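SusD-like protein BACOVA_02651 (Bacteroides ovatus, PDB 5E76) binds xyloglucan at the bacterial cell surface and probably mediates its capture before transport into the periplasm for degradation. Local coordinates at residues G192-E197 / L364-T369; R351-Y356 / N380-R385. All coordinates share one frame; numbering follows the deposited sequence.

Interaction 1. Residues G192-E197 / L364-T369; sequences GGTRDE and LGNNST. With EDO (1,2-ethanediol), chain D; EDO (1,2-ethanediol), chain E.
Asn366 reaches across from the loop 364-369 and pairs its carboxamide with the backbone of Arg195: OD1 takes the Arg195 N-H at 2.8 Å on a lone pair in the carbonyl plane, while ND2 donates to Arg195 O at 2.9 Å. Both bonds are nearly straight and together fix the rotation of the amide about the CB-CG bond. The second N-H of ND2 goes to Glu197 OE2 at 2.7 Å, meeting the carboxylate from above its plane. A bend in the Glu197 chain at chi2 (-62°) carries the acid back to this amide. An ethanediol molecule, probably from the crystallisation liquor, links the same two residues: its O1 accepts from Asn366 N at 3.0 Å and donates to Glu197 OE2. Arg195 lays its aliphatic part beside OD1; its NH1 reaches Gly365 O through a water and also forms a salt bridge with Glu361. Gly365, the first residue past helix 352-364, takes up a positive phi as the second residue of a type II' turn from Leu364 to Asn367. The contact thus ties the loop leaving helix 352-364 to the loop entering helix 197-213, whose Leu200 touches both Arg195 and Asn366.

Interaction 2. Residues R351-Y356 / N380-R385; sequences RLADVY and NRVRER
Tyr356 and Ala353 of helix 352-364 face Val382 and Arg381 of helix 374-385, successive helices of the alpha-helical SusD fold that form a helical hairpin. The short segments run at 136° to each other with their axes 9.8 Å apart, and the contact between them is buried.

Apolar packing fills the middle. Val382 sets CG2 against the helix face between Ala353 and Tyr356, 3.9 Å from Tyr356 CB and 4.4 Å from Ala353 CB; chi1 of 168° puts CG1 anti to the backbone N and leaves CG2 beside that N, as the branch that meets helix 352-364. Alongside, the Tyr356 ring and the Arg381 chain point the same way, the ring's CE2 meeting Arg381 CG at 3.5 Å.

Charged groups make up the rest. Arg381 bends at chi2, and its NH1 forms a salt bridge with Glu384 OE1 at 3.0 Å on the same helix, though the hydrogen bond within it is weak. The Arg351 and Arg385 guanidinium groups converge around acids: Glu235 and Glu406 each form salt bridges with both arginines, and Glu410 binds Arg351 as well. The carboxylates probably offset the charge of the pair, whose planes are 55° apart. Arg351 NH1 lies at the edge of the Arg385 guanidinium, 3.4 Å from its NH2, and that same NH2 sits 3.6 Å from Ala353 CB.

Overall arrangement
Helix 352-364 connects the two contacts: interaction 2 uses its first turns and interaction 1 the loop that follows it. Along the chain the segments alternate, 192-197, 351-356, 364-369 and 380-385, so 364-369 falls within the connection between the paired helices of interaction 2. The centres are 21 Å apart and the nearest atoms about 9 Å, with no direct touch. Interaction 2 is buried nearer the middle of the chain, whereas interaction 1 is partly buried toward its periphery. Helix 197-213 borders both, its first turns at interaction 1 and its last at interaction 2, where Cys211 touches Tyr356. Interaction 2 pairs the two helices of the hairpin, and interaction 1 ties its connecting loop to the start of helix 197-213.

Interaction 1. Residues G192-E197 / L364-T369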
loop_
_atom_site.group_PDB
_atom_site.type_symbol
_atom_site.label_atom_id
_atom_site.label_comp_id
_atom_site.label_asym_id
_atom_site.label_seq_id
_atom_site.Cartn_x
_atom_site.Cartn_y
_atom_site.Cartn_z
ATOM N N GLY A 192 -20.372 -14.880 0.463
ATOM C CA GLY A 192 -21.814 -14.793 0.599
ATOM C C GLY A 192 -22.311 -13.936 1.751
ATOM O O GLY A 192 -23.437 -14.138 2.272
ATOM N N GLY A 193 -21.485 -12.979 2.166
ATOM C CA GLY A 193 -21.902 -11.969 3.100
ATOM C C GLY A 193 -21.415 -12.207 4.514
ATOM O O GLY A 193 -21.826 -11.531 5.439
ATOM N N THR A 194 -20.510 -13.148 4.712
ATOM C CA THR A 194 -20.036 -13.403 6.073
ATOM C C THR A 194 -18.590 -13.752 6.016
ATOM O O THR A 194 -18.091 -14.167 4.980
ATOM C CB THR A 194 -20.832 -14.523 6.770
ATOM O OG1 THR A 194 -20.266 -14.733 8.067
ATOM C CG2 THR A 194 -20.727 -15.821 6.051
ATOM N N ARG A 195 -17.860 -13.470 7.071
ATOM C CA ARG A 195 -16.438 -13.802 7.091
ATOM C C ARG A 195 -16.240 -15.161 7.717
ATOM O O ARG A 195 -16.788 -15.425 8.805
ATOM C CB ARG A 195 -15.638 -12.766 7.854
ATOM C CG ARG A 195 -15.793 -11.385 7.290
ATOM C CD ARG A 195 -14.941 -10.330 7.994
ATOM N NE ARG A 195 -13.894 -9.903 7.086
ATOM C CZ ARG A 195 -13.284 -8.728 7.102
ATOM N NH1 ARG A 195 -13.574 -7.823 8.009
ATOM N NH2 ARG A 195 -12.361 -8.449 6.192
ATOM N N ASP A 196 -15.435 -15.994 7.058
ATOM C CA ASP A 196 -15.232 -17.366 7.469
ATOM C C ASP A 196 -14.608 -17.381 8.872
ATOM O O ASP A 196 -13.579 -16.763 9.090
ATOM C CB ASP A 196 -14.313 -18.105 6.469
ATOM C CG ASP A 196 -14.065 -19.552 6.871
ATOM O OD1 ASP A 196 -15.032 -20.334 6.688
ATOM O OD2 ASP A 196 -12.952 -19.901 7.356
ATOM N N GLU A 197 -15.227 -18.073 9.820
ATOM C CA GLU A 197 -14.723 -18.118 11.191
ATOM C C GLU A 197 -13.378 -18.843 11.280
ATOM O O GLU A 197 -12.527 -18.440 12.065
ATOM C CB GLU A 197 -15.761 -18.772 12.115
ATOM C CG GLU A 197 -17.047 -17.917 12.363
ATOM C CD GLU A 197 -16.785 -16.592 13.043
ATOM O OE1 GLU A 197 -15.682 -16.383 13.569
ATOM O OE2 GLU A 197 -17.714 -15.743 13.072
ATOM N N LEU A 364 -13.180 -8.140 15.567
ATOM C CA LEU A 364 -14.563 -7.782 15.174
ATOM C C LEU A 364 -15.289 -8.960 14.527
ATOM O O LEU A 364 -16.419 -9.313 14.918
ATOM C CB LEU A 364 -14.556 -6.591 14.214
ATOM C CG LEU A 364 -15.900 -6.103 13.714
ATOM C CD1 LEU A 364 -16.730 -5.678 14.865
ATOM C CD2 LEU A 364 -15.749 -4.922 12.759
ATOM N N GLY A 365 -14.640 -9.593 13.554
ATOM C CA GLY A 365 -15.253 -10.715 12.864
ATOM C C GLY A 365 -16.611 -10.338 12.300
ATOM O O GLY A 365 -16.759 -9.328 11.619
ATOM N N ASN A 366 -17.615 -11.156 12.610
ATOM C CA ASN A 366 -18.960 -10.950 12.096
ATOM C C ASN A 366 -19.869 -10.179 13.060
ATOM O O ASN A 366 -21.073 -10.040 12.782
ATOM C CB ASN A 366 -19.592 -12.296 11.756
ATOM C CG ASN A 366 -18.835 -13.025 10.636
ATOM O OD1 ASN A 366 -18.788 -12.553 9.494
ATOM N ND2 ASN A 366 -18.314 -14.204 10.939
ATOM N N ASN A 367 -19.305 -9.660 14.155
ATOM C CA ASN A 367 -20.078 -8.820 15.065
ATOM C C ASN A 367 -20.194 -7.404 14.554
ATOM O O ASN A 367 -19.281 -6.910 13.884
ATOM C CB ASN A 367 -19.452 -8.785 16.461
ATOM C CG ASN A 367 -19.412 -10.141 17.084
ATOM O OD1 ASN A 367 -18.356 -10.626 17.540
ATOM N ND2 ASN A 367 -20.559 -10.807 17.051
ATOM N N SER A 368 -21.310 -6.765 14.910
ATOM C CA SER A 368 -21.551 -5.327 14.715
ATOM C C SER A 368 -20.529 -4.429 15.398
ATOM O O SER A 368 -20.142 -3.410 14.837
ATOM C CB SER A 368 -22.958 -4.967 15.251
ATOM O OG SER A 368 -23.930 -5.623 14.443
ATOM N N THR A 369 -20.155 -4.755 16.628
ATOM C CA THR A 369 -19.254 -3.894 17.384
ATOM C C THR A 369 -18.283 -4.764 18.140
ATOM O O THR A 369 -18.570 -5.926 18.384
ATOM C CB THR A 369 -20.027 -2.958 18.398
ATOM O OG1 THR A 369 -20.576 -3.761 19.449
ATOM C CG2 THR A 369 -21.221 -2.260 17.722
HETATM C C1 EDO D . -16.780 -13.169 15.796
HETATM O O1 EDO D . -17.002 -13.430 14.410
HETATM C C2 EDO D . -15.355 -13.536 16.166
HETATM O O2 EDO D . -15.041 -14.682 15.359
HETATM C C1 EDO E . -23.419 -8.471 16.792
HETATM O O1 EDO E . -24.140 -9.685 16.755
HETATM C C2 EDO E . -23.181 -7.951 18.215
HETATM O O2 EDO E . -22.205 -6.896 18.141
HETATM O O HOH W 1 -14.594 -8.228 10.591
#

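Interaction 2. Residues R351-Y356 / N380-R385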
loop_
_atom_site.group_PDB
_atom_site.type_symbol
_atom_site.label_atom_id
_atom_site.label_comp_id
_atom_site.label_asym_id
_atom_site.label_seq_id
_atom_site.Cartn_x
_atom_site.Cartn_y
_atom_site.Cartn_z
ATOM N N ARG A 351 3.776 -2.523 7.951
ATOM C CA ARG A 351 4.062 -1.867 9.228
ATOM C C ARG A 351 3.347 -2.587 10.380
ATOM O O ARG A 351 2.272 -3.162 10.183
ATOM C CB ARG A 351 3.602 -0.401 9.209
ATOM C CG ARG A 351 4.398 0.528 8.344
ATOM C CD ARG A 351 4.320 1.954 8.840
ATOM N NE ARG A 351 3.186 2.708 8.311
ATOM C CZ ARG A 351 2.143 3.148 9.006
ATOM N NH1 ARG A 351 2.018 2.898 10.316
ATOM N NH2 ARG A 351 1.209 3.844 8.372
ATOM N N LEU A 352 3.903 -2.507 11.584
ATOM C CA LEU A 352 3.311 -3.177 12.734
ATOM C C LEU A 352 1.932 -2.593 13.029
ATOM O O LEU A 352 1.083 -3.300 13.534
ATOM C CB LEU A 352 4.220 -3.064 13.965
ATOM C CG LEU A 352 3.856 -3.853 15.240
ATOM C CD1 LEU A 352 4.017 -5.347 15.011
ATOM C CD2 LEU A 352 4.676 -3.394 16.489
ATOM N N ALA A 353 1.713 -1.319 12.708
ATOM C CA ALA A 353 0.400 -0.703 12.854
ATOM C C ALA A 353 -0.683 -1.479 12.082
ATOM O O ALA A 353 -1.817 -1.676 12.590
ATOM C CB ALA A 353 0.448 0.753 12.395
ATOM N N ASP A 354 -0.314 -1.933 10.878
ATOM C CA ASP A 354 -1.186 -2.693 10.017
ATOM C C ASP A 354 -1.520 -3.988 10.704
ATOM O O ASP A 354 -2.674 -4.418 10.681
ATOM C CB ASP A 354 -0.516 -2.935 8.643
ATOM C CG ASP A 354 -1.471 -3.447 7.571
ATOM O OD1 ASP A 354 -2.540 -4.047 7.858
ATOM O OD2 ASP A 354 -1.123 -3.257 6.384
ATOM N N VAL A 355 -0.538 -4.608 11.347
ATOM C CA VAL A 355 -0.854 -5.820 12.085
ATOM C C VAL A 355 -1.799 -5.527 13.253
ATOM O O VAL A 355 -2.677 -6.339 13.541
ATOM C CB VAL A 355 0.372 -6.514 12.621
ATOM C CG1 VAL A 355 -0.015 -7.847 13.218
ATOM C CG2 VAL A 355 1.383 -6.720 11.529
ATOM N N TYR A 356 -1.667 -4.367 13.889
ATOM C CA TYR A 356 -2.556 -4.032 15.026
ATOM C C TYR A 356 -4.002 -3.931 14.521
ATOM O O TYR A 356 -4.919 -4.545 15.074
ATOM C CB TYR A 356 -2.154 -2.722 15.715
ATOM C CG TYR A 356 -0.950 -2.812 16.646
ATOM C CD1 TYR A 356 -0.107 -3.918 16.629
ATOM C CD2 TYR A 356 -0.672 -1.784 17.549
ATOM C CE1 TYR A 356 0.988 -3.998 17.466
ATOM C CE2 TYR A 356 0.421 -1.853 18.413
ATOM C CZ TYR A 356 1.251 -2.956 18.367
ATOM O OH TYR A 356 2.331 -3.003 19.233
ATOM N N ASN A 380 -6.712 0.735 19.582
ATOM C CA ASN A 380 -6.580 1.990 20.349
ATOM C C ASN A 380 -5.168 2.408 20.535
ATOM O O ASN A 380 -4.835 3.597 20.621
ATOM C CB ASN A 380 -7.220 1.823 21.716
ATOM C CG ASN A 380 -8.698 2.036 21.685
ATOM O OD1 ASN A 380 -9.189 2.956 21.031
ATOM N ND2 ASN A 380 -9.428 1.186 22.379
ATOM N N ARG A 381 -4.326 1.402 20.604
ATOM C CA ARG A 381 -2.909 1.631 20.637
ATOM C C ARG A 381 -2.445 2.453 19.409
ATOM O O ARG A 381 -1.530 3.262 19.528
ATOM C CB ARG A 381 -2.227 0.273 20.742
ATOM C CG ARG A 381 -0.752 0.270 20.903
ATOM C CD ARG A 381 -0.246 0.722 22.297
ATOM N NE ARG A 381 1.047 1.326 22.016
ATOM C CZ ARG A 381 1.232 2.620 21.773
ATOM N NH1 ARG A 381 0.219 3.468 21.868
ATOM N NH2 ARG A 381 2.435 3.074 21.451
ATOM N N VAL A 382 -3.107 2.280 18.247
ATOM C CA VAL A 382 -2.786 3.052 17.026
ATOM C C VAL A 382 -3.307 4.475 17.149
ATOM O O VAL A 382 -2.688 5.429 16.703
ATOM C CB VAL A 382 -3.399 2.383 15.709
ATOM C CG1 VAL A 382 -3.337 3.300 14.521
ATOM C CG2 VAL A 382 -2.700 1.085 15.407
ATOM N N ARG A 383 -4.497 4.595 17.706
ATOM C CA ARG A 383 -5.085 5.895 17.901
ATOM C C ARG A 383 -4.262 6.656 18.942
ATOM O O ARG A 383 -4.064 7.855 18.827
ATOM C CB ARG A 383 -6.544 5.753 18.331
ATOM C CG ARG A 383 -7.442 5.411 17.161
ATOM C CD ARG A 383 -8.851 5.397 17.566
ATOM N NE ARG A 383 -9.373 6.732 17.836
ATOM C CZ ARG A 383 -10.004 7.485 16.949
ATOM N NH1 ARG A 383 -10.171 7.043 15.724
ATOM N NH2 ARG A 383 -10.491 8.664 17.293
ATOM N N GLU A 384 -3.761 5.927 19.929
ATOM C CA GLU A 384 -2.952 6.511 20.990
ATOM C C GLU A 384 -1.736 7.214 20.384
ATOM O O GLU A 384 -1.432 8.355 20.740
ATOM C CB GLU A 384 -2.552 5.415 21.982
ATOM C CG GLU A 384 -1.738 5.862 23.130
ATOM C CD GLU A 384 -1.586 4.782 24.206
ATOM O OE1 GLU A 384 -1.889 3.589 23.962
ATOM O OE2 GLU A 384 -1.163 5.151 25.310
ATOM N N ARG A 385 -1.090 6.573 19.406
ATOM C CA ARG A 385 0.065 7.185 18.792
ATOM C C ARG A 385 -0.288 8.432 18.005
ATOM O O ARG A 385 0.497 9.373 17.936
ATOM C CB ARG A 385 0.748 6.225 17.869
ATOM C CG ARG A 385 1.703 6.979 16.971
ATOM C CD ARG A 385 2.608 6.070 16.383
ATOM N NE ARG A 385 1.953 5.322 15.341
ATOM C CZ ARG A 385 2.600 4.532 14.509
ATOM N NH1 ARG A 385 3.917 4.422 14.630
ATOM N NH2 ARG A 385 1.934 3.869 13.571
#